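TT1696 protein (Thermus thermophilus, PDB 1UFB) is of unknown function but belongs to the all-helical HEPN family and may bind DNA. Local coordinates at residues G25-A30 / Y104-A109; A34-E39 / K84-T89; K80-Y85 / E110-L115; A40-L45 / Q117-F122; R49-W54 / D64-V69. One frame throughout, in Å; residues are numbered along the deposited sequence.

Interaction 1. Residues G25-A30 / Y104-A109; sequences GDYAWA and YTRLEA
Tyr104 CB sits against the backbone N of Ala28 at 3.5 Å, and the root of its ring slants past the Ala28 methyl, with Tyr104 CD1 3.6 Å from Ala28 CB. The far end of this tyrosine leads off to Pro88 and Thr89, while its carbonyl O lies at the edge of the Tyr27 ring, near the plane. Thr105 meets Tyr27 through backbone, its O 3.5 Å from Tyr27 CB, and forms a capping box with Glu108: Thr105 N donates to Glu108 OE1 (3.0 Å), Glu108 N to Thr105 OG1 (3.2 Å). Arg106 N lies over one face of the Tyr27 ring, offset to the rim, and Arg106 CB makes a CH-pi contact 3.8 Å from the ring centroid, 23° off the normal. Gly25 O lies over the centre of the opposite face, so backbone atoms flank the phenol on both sides. The arginine runs out past Tyr27 OH and forms a salt bridge with Glu110. Ala109 CB packs on Ala30 CB at 3.8 Å. The capping box starts helix 106-126 beside the first turn of helix 27-48, which itself follows the Schellman motif at Gly25 that ends helix 4-24, within the helical HEPN domain.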
# COMPACT_ATOMS: atom_id res chain seq x y z
N GLY A 25 5.17 6.74 13.84
CA GLY A 25 5.93 5.57 14.28
C GLY A 25 5.65 4.30 13.45
O GLY A 25 6.05 3.17 13.83
N ASP A 26 5.00 4.47 12.28
CA ASP A 26 4.63 3.28 11.43
C ASP A 26 5.71 3.17 10.35
O ASP A 26 5.50 3.53 9.20
CB ASP A 26 3.23 3.50 10.82
CG ASP A 26 2.11 3.48 11.85
OD1 ASP A 26 2.33 2.97 12.99
OD2 ASP A 26 1.01 3.96 11.53
N TYR A 27 6.88 2.63 10.76
CA TYR A 27 8.07 2.56 9.91
C TYR A 27 7.95 1.74 8.64
O TYR A 27 8.34 2.20 7.58
CB TYR A 27 9.31 2.13 10.77
CG TYR A 27 9.45 3.04 12.01
CD1 TYR A 27 9.70 2.52 13.31
CD2 TYR A 27 9.31 4.43 11.88
CE1 TYR A 27 9.80 3.44 14.46
CE2 TYR A 27 9.39 5.30 12.98
CZ TYR A 27 9.63 4.83 14.25
OH TYR A 27 9.73 5.83 15.23
N ALA A 28 7.41 0.54 8.76
CA ALA A 28 7.23 -0.31 7.62
C ALA A 28 6.28 0.44 6.64
O ALA A 28 6.52 0.46 5.41
CB ALA A 28 6.62 -1.63 8.05
N TRP A 29 5.19 0.98 7.15
CA TRP A 29 4.27 1.69 6.24
C TRP A 29 4.97 2.88 5.60
O TRP A 29 4.68 3.21 4.46
CB TRP A 29 2.99 2.16 7.01
CG TRP A 29 1.95 1.07 6.98
CD1 TRP A 29 1.70 0.14 7.95
CD2 TRP A 29 1.05 0.78 5.90
NE1 TRP A 29 0.68 -0.72 7.55
CE2 TRP A 29 0.27 -0.35 6.29
CE3 TRP A 29 0.82 1.36 4.65
CZ2 TRP A 29 -0.75 -0.91 5.46
CZ3 TRP A 29 -0.20 0.81 3.82
CH2 TRP A 29 -0.96 -0.32 4.24
N ALA A 30 5.86 3.57 6.36
CA ALA A 30 6.60 4.69 5.80
C ALA A 30 7.49 4.20 4.64
O ALA A 30 7.67 4.89 3.62
CB ALA A 30 7.52 5.38 6.91
N TYR A 104 10.84 -3.24 10.67
CA TYR A 104 11.30 -1.99 10.07
C TYR A 104 11.56 -0.94 11.15
O TYR A 104 10.80 -0.85 12.08
CB TYR A 104 10.27 -1.54 9.02
CG TYR A 104 10.22 -2.57 7.91
CD1 TYR A 104 9.50 -3.76 8.06
CD2 TYR A 104 11.01 -2.41 6.75
CE1 TYR A 104 9.57 -4.76 7.08
CE2 TYR A 104 11.10 -3.38 5.78
CZ TYR A 104 10.37 -4.58 5.95
OH TYR A 104 10.48 -5.54 4.99
N THR A 105 12.61 -0.14 11.01
CA THR A 105 12.97 0.82 12.07
C THR A 105 12.88 2.28 11.57
O THR A 105 12.71 2.54 10.35
CB THR A 105 14.45 0.61 12.52
OG1 THR A 105 15.32 1.00 11.42
CG2 THR A 105 14.74 -0.88 12.90
N ARG A 106 13.02 3.21 12.50
CA ARG A 106 12.94 4.60 12.10
C ARG A 106 14.11 4.97 11.14
O ARG A 106 13.91 5.71 10.14
CB ARG A 106 12.96 5.57 13.31
CG ARG A 106 12.97 7.10 12.94
CD ARG A 106 12.99 8.07 14.20
NE ARG A 106 14.26 7.94 14.96
CZ ARG A 106 15.43 8.50 14.63
NH1 ARG A 106 15.53 9.25 13.54
NH2 ARG A 106 16.52 8.27 15.40
N LEU A 107 15.33 4.53 11.46
CA LEU A 107 16.45 4.93 10.61
C LEU A 107 16.25 4.38 9.19
O LEU A 107 16.63 5.04 8.20
CB LEU A 107 17.82 4.44 11.16
CG LEU A 107 18.18 5.09 12.52
CD1 LEU A 107 19.48 4.38 13.12
CD2 LEU A 107 18.47 6.60 12.32
N GLU A 108 15.75 3.15 9.10
CA GLU A 108 15.48 2.58 7.76
C GLU A 108 14.47 3.41 6.96
O GLU A 108 14.61 3.63 5.74
CB GLU A 108 14.82 1.26 7.89
CG GLU A 108 15.72 0.15 7.94
CD GLU A 108 14.89 -1.08 7.80
OE1 GLU A 108 14.30 -1.39 8.84
OE2 GLU A 108 14.79 -1.69 6.66
N ALA A 109 13.39 3.78 7.63
CA ALA A 109 12.35 4.58 7.00
C ALA A 109 12.88 5.96 6.68
O ALA A 109 12.51 6.54 5.65
CB ALA A 109 11.08 4.68 7.97

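Interaction 2. Residues A34-E39 / K84-T89; sequences AQQAAE and KYYIPT
Glu39 OE1, 4.4 Å from CD1 of the Tyr86 ring, is gripped by two donors: Gln35 NE2, one turn earlier on the same helix, at 2.8 Å and an almost straight 167°, and His56 ND1. The Gln35 bond uses the anti lone pair of the carboxylate oxygen and lies in the plane of the amide. The other oxygen, Glu39 OE2, has partners of its own in Lys43 and Tyr91 OH of the second subunit, which probably helps to offset the buried charge. The Gln35 side chain starts with CG trans to N (chi1 176°) and then bends at chi2, which lays its amide beside Tyr86. Gln35 OE1 meets the edge of that ring, 3.7 Å from Tyr86 CD1, with the two planes 62° apart. Nearer the backbone, Gln35 CB packs on Tyr85 CB at 4.1 Å. A leucine here has no N-H for Glu39 OE1, which would probably be left to His56 and be held less firmly in its rotation. Within the loop, Thr89 OG1 donates to Tyr85 O at 2.6 Å, from above the carbonyl plane. Tyr86 also stacks on His56 and packs on Tyr86 of the second subunit. Loop 84-89, which follows helix 73-83, thus lies against the middle of helix 27-48, close to the dimer interface, while Tyr85 reaches on toward helix 106-126.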
# COMPACT_ATOMS: atom_id res chain seq x y z
N ALA A 34 7.27 5.26 0.77
CA ALA A 34 8.41 5.82 0.05
C ALA A 34 8.60 5.07 -1.27
O ALA A 34 8.88 5.66 -2.34
CB ALA A 34 9.70 5.70 0.92
N GLN A 35 8.51 3.74 -1.24
CA GLN A 35 8.63 3.02 -2.54
C GLN A 35 7.47 3.52 -3.48
O GLN A 35 7.68 3.67 -4.70
CB GLN A 35 8.49 1.49 -2.31
CG GLN A 35 8.51 0.61 -3.61
CD GLN A 35 7.15 0.62 -4.38
OE1 GLN A 35 6.10 0.87 -3.80
NE2 GLN A 35 7.18 0.29 -5.72
N GLN A 36 6.28 3.75 -2.92
CA GLN A 36 5.15 4.18 -3.74
C GLN A 36 5.38 5.58 -4.32
O GLN A 36 4.93 5.88 -5.45
CB GLN A 36 3.85 4.16 -2.90
CG GLN A 36 3.29 2.75 -2.66
CD GLN A 36 2.73 2.15 -3.95
OE1 GLN A 36 3.38 1.32 -4.70
NE2 GLN A 36 1.51 2.56 -4.25
N ALA A 37 6.06 6.45 -3.54
CA ALA A 37 6.39 7.79 -4.06
C ALA A 37 7.32 7.63 -5.25
O ALA A 37 7.10 8.23 -6.30
CB ALA A 37 7.09 8.63 -2.99
N ALA A 38 8.35 6.80 -5.07
CA ALA A 38 9.30 6.60 -6.17
C ALA A 38 8.66 6.01 -7.42
O ALA A 38 8.91 6.43 -8.57
CB ALA A 38 10.49 5.69 -5.73
N GLU A 39 7.80 5.03 -7.20
CA GLU A 39 7.12 4.35 -8.28
C GLU A 39 6.24 5.35 -9.08
O GLU A 39 6.24 5.41 -10.35
CB GLU A 39 6.24 3.22 -7.63
CG GLU A 39 5.63 2.26 -8.72
CD GLU A 39 4.54 1.35 -8.17
OE1 GLU A 39 4.81 0.55 -7.28
OE2 GLU A 39 3.40 1.43 -8.67
N LYS A 84 12.70 -3.58 -2.26
CA LYS A 84 12.41 -4.53 -1.19
C LYS A 84 11.32 -4.03 -0.26
O LYS A 84 10.98 -4.71 0.71
CB LYS A 84 13.64 -4.74 -0.32
CG LYS A 84 14.84 -5.15 -1.13
CD LYS A 84 14.56 -6.43 -1.92
CE LYS A 84 15.87 -7.20 -2.04
NZ LYS A 84 16.83 -6.69 -0.99
N TYR A 85 10.77 -2.84 -0.52
CA TYR A 85 9.72 -2.31 0.39
C TYR A 85 8.29 -2.42 -0.17
O TYR A 85 7.35 -1.99 0.51
CB TYR A 85 9.99 -0.84 0.75
CG TYR A 85 11.33 -0.66 1.50
CD1 TYR A 85 12.07 0.53 1.38
CD2 TYR A 85 11.81 -1.66 2.34
CE1 TYR A 85 13.29 0.74 2.09
CE2 TYR A 85 13.03 -1.46 3.08
CZ TYR A 85 13.75 -0.26 2.93
OH TYR A 85 14.90 0.02 3.66
N TYR A 86 8.13 -2.93 -1.40
CA TYR A 86 6.78 -3.03 -1.94
C TYR A 86 5.96 -4.15 -1.23
O TYR A 86 4.86 -3.92 -0.73
CB TYR A 86 6.83 -3.23 -3.47
CG TYR A 86 5.46 -3.46 -4.05
CD1 TYR A 86 4.49 -2.44 -4.05
CD2 TYR A 86 5.09 -4.76 -4.48
CE1 TYR A 86 3.12 -2.74 -4.47
CE2 TYR A 86 3.81 -5.06 -4.85
CZ TYR A 86 2.83 -4.07 -4.86
OH TYR A 86 1.61 -4.46 -5.32
N ILE A 87 6.52 -5.34 -1.13
CA ILE A 87 5.80 -6.42 -0.50
C ILE A 87 6.17 -6.74 0.99
O ILE A 87 5.28 -6.83 1.83
CB ILE A 87 5.88 -7.76 -1.41
CG1 ILE A 87 4.70 -7.72 -2.43
CG2 ILE A 87 5.69 -9.07 -0.53
CD1 ILE A 87 4.81 -8.68 -3.71
N PRO A 88 7.48 -6.87 1.32
CA PRO A 88 7.91 -7.19 2.70
C PRO A 88 7.47 -6.28 3.81
O PRO A 88 7.37 -6.69 4.96
CB PRO A 88 9.46 -7.31 2.58
CG PRO A 88 9.63 -7.85 1.09
CD PRO A 88 8.63 -6.86 0.40
N THR A 89 7.17 -5.04 3.50
CA THR A 89 6.70 -4.13 4.52
C THR A 89 5.29 -4.42 5.00
O THR A 89 4.86 -3.92 6.01
CB THR A 89 6.72 -2.70 3.98
OG1 THR A 89 6.11 -2.69 2.65
CG2 THR A 89 8.18 -2.23 3.84

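Interaction 3. Residues K80-Y85 / E110-L115; sequences KVLDKY and EEALDL
Val81 and Leu115 meet at about a right angle, the leucine CD1 resting against both Val81 CB and CG1, 3.5 Å from the latter. A chi1 of 175° makes Val81 CG1 the branch carried toward helix 106-126. Leu82 crosses Leu115 at a slant: its CD1 touches Leu115 CB at 4.0 Å, while its other methyl, CD2, lies 3.8 Å from the carbonyl O of Ala112. The same leucine also packs on Ala38, so it joins three helices. An alanine in place of Leu82 would probably open a gap between Leu115, Ala112 and Ala38. The Tyr85 ring approaches Ala112 obliquely, Tyr85 CE1 to Ala112 CB 3.7 Å, and has Val81 O over the centre of one face. Glu111, extended beyond CG, crosses Val81 at about a right angle. A water in the plane of the Tyr85 ring links Glu111 to the phenol, accepting from Tyr85 OH at 2.5 Å and donating to Glu111 OE1 at 2.6 Å. Apart from this bridge the two segments are joined mainly by apolar packing, with no direct hydrogen bond between them. Here the end of helix 73-83 is held on helix 106-126 by side-chain fit, and the water accepts a hydrogen bond from the phenol hydroxyl and passes one on to Glu111, whose charge is likely to polarise the pair.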
# COMPACT_ATOMS: atom_id res chain seq x y z
N LYS A 80 17.29 -0.44 -5.84
CA LYS A 80 17.39 -1.77 -5.27
C LYS A 80 16.93 -1.80 -3.83
O LYS A 80 16.37 -2.78 -3.39
CB LYS A 80 18.85 -2.28 -5.28
CG LYS A 80 19.50 -2.38 -6.63
CD LYS A 80 20.96 -2.95 -6.49
CE LYS A 80 21.63 -3.00 -7.87
NZ LYS A 80 21.13 -1.82 -8.66
N VAL A 81 17.22 -0.75 -3.09
CA VAL A 81 16.79 -0.70 -1.69
C VAL A 81 15.23 -0.54 -1.64
O VAL A 81 14.53 -1.28 -0.97
CB VAL A 81 17.44 0.46 -1.01
CG1 VAL A 81 16.90 0.62 0.47
CG2 VAL A 81 19.02 0.23 -1.05
N LEU A 82 14.71 0.42 -2.37
CA LEU A 82 13.26 0.66 -2.31
C LEU A 82 12.45 -0.52 -2.80
O LEU A 82 11.33 -0.76 -2.34
CB LEU A 82 12.95 1.91 -3.14
CG LEU A 82 13.45 3.24 -2.52
CD1 LEU A 82 13.30 4.38 -3.56
CD2 LEU A 82 12.61 3.58 -1.25
N ASP A 83 13.03 -1.32 -3.68
CA ASP A 83 12.30 -2.42 -4.29
C ASP A 83 11.93 -3.49 -3.31
O ASP A 83 10.93 -4.18 -3.47
CB ASP A 83 13.06 -2.99 -5.51
CG ASP A 83 12.79 -2.17 -6.79
OD1 ASP A 83 11.91 -1.27 -6.69
OD2 ASP A 83 13.41 -2.40 -7.87
N LYS A 84 12.70 -3.58 -2.26
CA LYS A 84 12.41 -4.53 -1.19
C LYS A 84 11.32 -4.03 -0.26
O LYS A 84 10.98 -4.71 0.71
CB LYS A 84 13.64 -4.74 -0.32
CG LYS A 84 14.84 -5.15 -1.13
CD LYS A 84 14.56 -6.43 -1.92
CE LYS A 84 15.87 -7.20 -2.04
NZ LYS A 84 16.83 -6.69 -0.99
N TYR A 85 10.77 -2.84 -0.52
CA TYR A 85 9.72 -2.31 0.39
C TYR A 85 8.29 -2.42 -0.17
O TYR A 85 7.35 -1.99 0.51
CB TYR A 85 9.99 -0.84 0.75
CG TYR A 85 11.33 -0.66 1.50
CD1 TYR A 85 12.07 0.53 1.38
CD2 TYR A 85 11.81 -1.66 2.34
CE1 TYR A 85 13.29 0.74 2.09
CE2 TYR A 85 13.03 -1.46 3.08
CZ TYR A 85 13.75 -0.26 2.93
OH TYR A 85 14.90 0.02 3.66
N GLU A 110 13.73 6.58 7.55
CA GLU A 110 14.25 7.92 7.11
C GLU A 110 15.13 7.77 5.88
O GLU A 110 15.10 8.59 4.94
CB GLU A 110 15.00 8.70 8.26
CG GLU A 110 14.04 8.95 9.43
CD GLU A 110 14.61 9.86 10.53
OE1 GLU A 110 15.76 10.28 10.38
OE2 GLU A 110 13.87 10.12 11.51
N GLU A 111 15.92 6.70 5.86
CA GLU A 111 16.74 6.45 4.68
C GLU A 111 15.80 6.22 3.46
O GLU A 111 16.03 6.75 2.35
CB GLU A 111 17.61 5.22 4.89
CG GLU A 111 18.31 4.84 3.58
CD GLU A 111 19.08 3.57 3.77
OE1 GLU A 111 18.46 2.45 3.83
OE2 GLU A 111 20.32 3.73 3.89
N ALA A 112 14.70 5.50 3.69
CA ALA A 112 13.75 5.24 2.58
C ALA A 112 13.21 6.57 2.04
O ALA A 112 13.12 6.76 0.81
CB ALA A 112 12.64 4.30 3.07
N LEU A 113 12.85 7.50 2.94
CA LEU A 113 12.40 8.83 2.49
C LEU A 113 13.51 9.52 1.72
O LEU A 113 13.26 10.14 0.70
CB LEU A 113 11.99 9.74 3.66
CG LEU A 113 10.67 9.42 4.38
CD1 LEU A 113 10.65 10.09 5.74
CD2 LEU A 113 9.53 9.93 3.59
N ASP A 114 14.75 9.40 2.18
CA ASP A 114 15.86 10.04 1.49
C ASP A 114 16.00 9.53 0.06
O ASP A 114 16.22 10.31 -0.90
CB ASP A 114 17.20 9.73 2.21
CG ASP A 114 17.34 10.47 3.54
OD1 ASP A 114 16.61 11.45 3.78
OD2 ASP A 114 18.20 10.05 4.33
N LEU A 115 15.90 8.21 -0.08
CA LEU A 115 16.05 7.58 -1.40
C LEU A 115 14.88 7.97 -2.33
O LEU A 115 15.08 8.25 -3.52
CB LEU A 115 16.16 6.03 -1.23
CG LEU A 115 17.37 5.56 -0.39
CD1 LEU A 115 17.38 4.02 -0.24
CD2 LEU A 115 18.66 6.02 -1.10
O HOH W 1 15.88 2.29 3.84

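Interaction 4. Residues A40-L45 / Q117-F122; sequences AALKGL and QKILAF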
# COMPACT_ATOMS: atom_id res chain seq x y z
N ALA A 40 5.39 6.07 -8.35
CA ALA A 40 4.45 7.03 -8.99
C ALA A 40 5.25 8.16 -9.76
O ALA A 40 4.87 8.55 -10.92
CB ALA A 40 3.51 7.67 -7.89
N ALA A 41 6.34 8.61 -9.16
CA ALA A 41 7.15 9.67 -9.80
C ALA A 41 7.72 9.14 -11.10
O ALA A 41 7.64 9.85 -12.13
CB ALA A 41 8.30 10.11 -8.90
N LEU A 42 8.29 7.91 -11.08
CA LEU A 42 8.84 7.38 -12.32
C LEU A 42 7.75 7.09 -13.33
O LEU A 42 7.96 7.30 -14.49
CB LEU A 42 9.72 6.15 -12.06
CG LEU A 42 11.03 6.52 -11.35
CD1 LEU A 42 11.79 5.33 -10.91
CD2 LEU A 42 11.92 7.33 -12.36
N LYS A 43 6.58 6.62 -12.91
CA LYS A 43 5.50 6.37 -13.88
C LYS A 43 5.13 7.75 -14.51
O LYS A 43 4.90 7.84 -15.70
CB LYS A 43 4.32 5.69 -13.15
CG LYS A 43 4.60 4.16 -13.05
CD LYS A 43 3.57 3.41 -12.23
CE LYS A 43 3.97 1.92 -12.22
NZ LYS A 43 2.85 1.17 -11.39
N GLY A 44 5.17 8.82 -13.71
CA GLY A 44 4.87 10.12 -14.27
C GLY A 44 5.96 10.56 -15.26
O GLY A 44 5.64 11.08 -16.33
N LEU A 45 7.23 10.33 -14.94
CA LEU A 45 8.31 10.66 -15.90
C LEU A 45 8.09 9.86 -17.19
O LEU A 45 8.23 10.39 -18.31
CB LEU A 45 9.68 10.34 -15.31
CG LEU A 45 10.82 10.55 -16.37
CD1 LEU A 45 10.80 12.02 -16.88
CD2 LEU A 45 12.13 10.27 -15.72
N GLN A 117 13.14 10.67 -2.10
CA GLN A 117 13.31 12.09 -2.46
C GLN A 117 14.31 12.24 -3.61
O GLN A 117 14.12 13.06 -4.53
CB GLN A 117 13.75 12.90 -1.21
CG GLN A 117 14.14 14.28 -1.55
CD GLN A 117 13.00 15.03 -2.27
OE1 GLN A 117 11.81 14.83 -1.98
NE2 GLN A 117 13.37 15.91 -3.18
N LYS A 118 15.38 11.46 -3.60
CA LYS A 118 16.34 11.51 -4.74
C LYS A 118 15.66 11.16 -6.05
O LYS A 118 15.89 11.80 -7.12
CB LYS A 118 17.46 10.49 -4.54
CG LYS A 118 18.37 10.75 -3.40
CD LYS A 118 19.53 9.77 -3.52
CE LYS A 118 20.35 9.72 -2.24
NZ LYS A 118 21.51 8.72 -2.41
N ILE A 119 14.79 10.15 -6.00
CA ILE A 119 14.07 9.74 -7.21
C ILE A 119 13.14 10.86 -7.68
O ILE A 119 13.11 11.20 -8.89
CB ILE A 119 13.24 8.46 -6.98
CG1 ILE A 119 14.19 7.29 -6.61
CG2 ILE A 119 12.39 8.14 -8.23
CD1 ILE A 119 14.97 6.68 -7.75
N LEU A 120 12.37 11.42 -6.75
CA LEU A 120 11.44 12.51 -7.04
C LEU A 120 12.17 13.70 -7.64
O LEU A 120 11.69 14.32 -8.63
CB LEU A 120 10.77 13.01 -5.75
CG LEU A 120 9.30 12.63 -5.72
CD1 LEU A 120 8.58 13.39 -6.89
CD2 LEU A 120 9.23 11.06 -5.87
N ALA A 121 13.32 14.01 -7.07
CA ALA A 121 14.09 15.23 -7.53
C ALA A 121 14.62 15.01 -8.94
O ALA A 121 14.59 15.91 -9.76
CB ALA A 121 15.23 15.55 -6.53
N PHE A 122 15.09 13.81 -9.20
CA PHE A 122 15.60 13.42 -10.54
C PHE A 122 14.40 13.56 -11.51
O PHE A 122 14.49 14.20 -12.57
CB PHE A 122 16.12 11.96 -10.46
CG PHE A 122 16.26 11.25 -11.78
CD1 PHE A 122 17.38 11.43 -12.59
CD2 PHE A 122 15.24 10.38 -12.22
CE1 PHE A 122 17.49 10.76 -13.81
CE2 PHE A 122 15.35 9.70 -13.45
CZ PHE A 122 16.47 9.89 -14.25
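The Phe122 ring presents its CE2 corner to helix 27-48. Leu42 CD2 lies at the ring edge, near its plane, 4.3 Å from Phe122 CE2, and Leu45 CD2 approaches the same atom obliquely at 4.0 Å. Leu65 and Val69, from the loop after helix 58-63, also touch this phenylalanine. Its chi1 of 161° swings the ring across to the neighbouring helix. One turn back, Leu42 and Ile119 cross at about a right angle, Leu42 CG against Ile119 CG2 at 3.8 Å. The two helices run nearly parallel here, their segment axes 17° apart and 9.2 Å at closest approach, as two long members of the HEPN helical bundle. Ile58 of helix 58-63 touches both Leu42 and Ile119; helix 4-24 adds Ala11 against Ala41 and Leu8 against Leu120. Alanine meets leucine tightly across the pair: Ala41 CB and Leu120 CD2 are 3.3 Å apart, closer than usual for carbons. The CB of Leu120 points away from helix 27-48, and an unstaggered chi1 of -110° turns both of its methyls back onto Ala41, Leu120 CD1 lying 3.9 Å from Ala41 CB.

Interaction 5. Residues R49-W54 / D64-V69; sequences RGQVAW and DLPEDV
Arg49 and Asp68 join two loops in a salt bridge at the surface, where a Schellman motif ending helix 27-48 faces a type I beta turn, Pro66 to Val69. Gly50, at positive phi, is the C-prime residue of the Schellman motif, and Gln51 N bonds back to His46 O. In the turn, Val69 N donates to Pro66 O at 2.9 Å. A single nitrogen of the arginine serves both carboxylate oxygens: Arg49 NH1 donates to Asp68 OD2 at 3.0 Å and 147°, on the syn lone pair, and weakly to Asp68 OD1, also at 3.0 Å but bent to 125°. The guanidinium and carboxylate are nearly coplanar, 24° apart. Asp68 brings its carboxylate round with CG lodged between backbone N and carbonyl carbon. The second terminal nitrogen, Arg49 NH2, donates to Lys126 O, so the guanidinium ties the turn to the end of helix 106-126 as well. Over one face of the guanidinium lies Val69 CG2, 3.5 Å from Arg49 NH1. Pro66 packs on the arginine stem, its CG 3.9 Å from Arg49 CB. Asp64 O receives a weak bond from His46 NE2, and Gln51 NE2 is 3.7 Å from Asp64 O. The extended Gln51 chain and Pro66 come from opposite directions, Gln51 NE2 lying 3.9 Å from Pro66 CD.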
# COMPACT_ATOMS: atom_id res chain seq x y z
N ARG A 49 7.22 11.43 -21.26
CA ARG A 49 8.00 11.10 -22.44
C ARG A 49 7.20 10.16 -23.32
O ARG A 49 7.78 9.32 -24.03
CB ARG A 49 9.29 10.40 -22.06
CG ARG A 49 10.14 11.18 -21.12
CD ARG A 49 10.50 12.55 -21.71
NE ARG A 49 11.54 13.21 -20.92
CZ ARG A 49 12.85 13.10 -21.14
NH1 ARG A 49 13.29 12.35 -22.16
NH2 ARG A 49 13.71 13.73 -20.35
N GLY A 50 5.87 10.26 -23.24
CA GLY A 50 4.99 9.44 -24.05
C GLY A 50 5.01 7.92 -23.92
O GLY A 50 4.75 7.22 -24.92
N GLN A 51 5.29 7.38 -22.74
CA GLN A 51 5.32 5.93 -22.53
C GLN A 51 4.42 5.55 -21.35
O GLN A 51 4.22 6.35 -20.45
CB GLN A 51 6.73 5.50 -22.17
CG GLN A 51 7.83 5.97 -23.10
CD GLN A 51 9.16 5.42 -22.69
OE1 GLN A 51 9.92 4.94 -23.52
NE2 GLN A 51 9.45 5.47 -21.40
N VAL A 52 3.87 4.36 -21.32
CA VAL A 52 3.10 4.01 -20.14
C VAL A 52 3.94 2.91 -19.52
O VAL A 52 4.38 1.99 -20.23
CB VAL A 52 1.69 3.52 -20.48
CG1 VAL A 52 1.76 2.52 -21.56
CG2 VAL A 52 1.00 2.94 -19.19
N ALA A 53 4.17 2.98 -18.21
CA ALA A 53 5.02 2.00 -17.55
C ALA A 53 4.25 1.21 -16.49
O ALA A 53 3.21 1.65 -16.02
CB ALA A 53 6.21 2.69 -16.96
N TRP A 54 4.76 0.06 -16.09
CA TRP A 54 3.97 -0.77 -15.17
C TRP A 54 4.83 -1.36 -14.10
O TRP A 54 6.05 -1.33 -14.17
CB TRP A 54 3.40 -1.97 -15.93
CG TRP A 54 2.58 -1.61 -17.07
CD1 TRP A 54 2.99 -1.50 -18.37
CD2 TRP A 54 1.23 -1.15 -17.02
NE1 TRP A 54 1.98 -0.98 -19.14
CE2 TRP A 54 0.88 -0.76 -18.34
CE3 TRP A 54 0.28 -1.02 -15.99
CZ2 TRP A 54 -0.37 -0.25 -18.67
CZ3 TRP A 54 -0.95 -0.52 -16.29
CH2 TRP A 54 -1.28 -0.13 -17.64
N ASP A 64 13.95 1.40 -18.15
CA ASP A 64 13.14 1.56 -19.35
C ASP A 64 13.03 3.01 -19.83
O ASP A 64 12.33 3.29 -20.79
CB ASP A 64 11.72 1.01 -19.09
CG ASP A 64 11.71 -0.53 -18.81
OD1 ASP A 64 12.71 -1.25 -19.08
OD2 ASP A 64 10.66 -1.01 -18.29
N LEU A 65 13.68 3.95 -19.16
CA LEU A 65 13.59 5.36 -19.59
C LEU A 65 14.28 5.64 -20.94
O LEU A 65 15.24 4.95 -21.30
CB LEU A 65 14.21 6.24 -18.52
CG LEU A 65 13.39 6.43 -17.26
CD1 LEU A 65 14.29 7.11 -16.21
CD2 LEU A 65 12.08 7.18 -17.56
N PRO A 66 13.79 6.64 -21.70
CA PRO A 66 14.43 6.92 -23.00
C PRO A 66 15.94 7.14 -22.87
O PRO A 66 16.48 7.55 -21.83
CB PRO A 66 13.71 8.18 -23.50
CG PRO A 66 12.33 8.05 -22.89
CD PRO A 66 12.67 7.58 -21.47
N GLU A 67 16.62 6.83 -23.96
CA GLU A 67 18.05 6.92 -24.01
C GLU A 67 18.56 8.29 -23.64
O GLU A 67 19.66 8.41 -23.07
CB GLU A 67 18.52 6.55 -25.44
CG GLU A 67 20.03 6.50 -25.58
CD GLU A 67 20.42 5.94 -26.94
OE1 GLU A 67 20.92 6.72 -27.76
OE2 GLU A 67 20.24 4.72 -27.19
N ASP A 68 17.79 9.32 -23.95
CA ASP A 68 18.29 10.68 -23.63
C ASP A 68 18.25 11.02 -22.15
O ASP A 68 18.71 12.09 -21.74
CB ASP A 68 17.54 11.75 -24.45
CG ASP A 68 16.14 12.02 -23.93
OD1 ASP A 68 15.23 11.20 -24.19
OD2 ASP A 68 15.95 13.07 -23.25
N VAL A 69 17.69 10.12 -21.32
CA VAL A 69 17.64 10.36 -19.87
C VAL A 69 18.80 9.68 -19.21
O VAL A 69 18.92 8.45 -19.20
CB VAL A 69 16.30 9.82 -19.22
CG1 VAL A 69 16.27 10.17 -17.72
CG2 VAL A 69 15.08 10.40 -19.89

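Interactions 1 and 4 pair the same two helices, 27-48 and 106-126, on opposite sides of the chain's centre, their own centres about 21 Å apart. Interactions 2 and 3 fill the middle, centres about 7 Å apart, sharing Lys84 and Tyr85; Ala38 CB meets Leu82 CD1 at 3.8 Å. Tyr104 ties interaction 1 to both, its CE2 3.8 Å from Tyr85 CE2. Interaction 5 closes the far end, about 31 Å between centres from interaction 1, and joins interaction 4 where Phe122 CZ touches Val69 CG1 at 3.5 Å. Interactions 1 and 2 border the second subunit, whose His13, a predicted phosphorylation site unmodified here, meets the Trp29 ring.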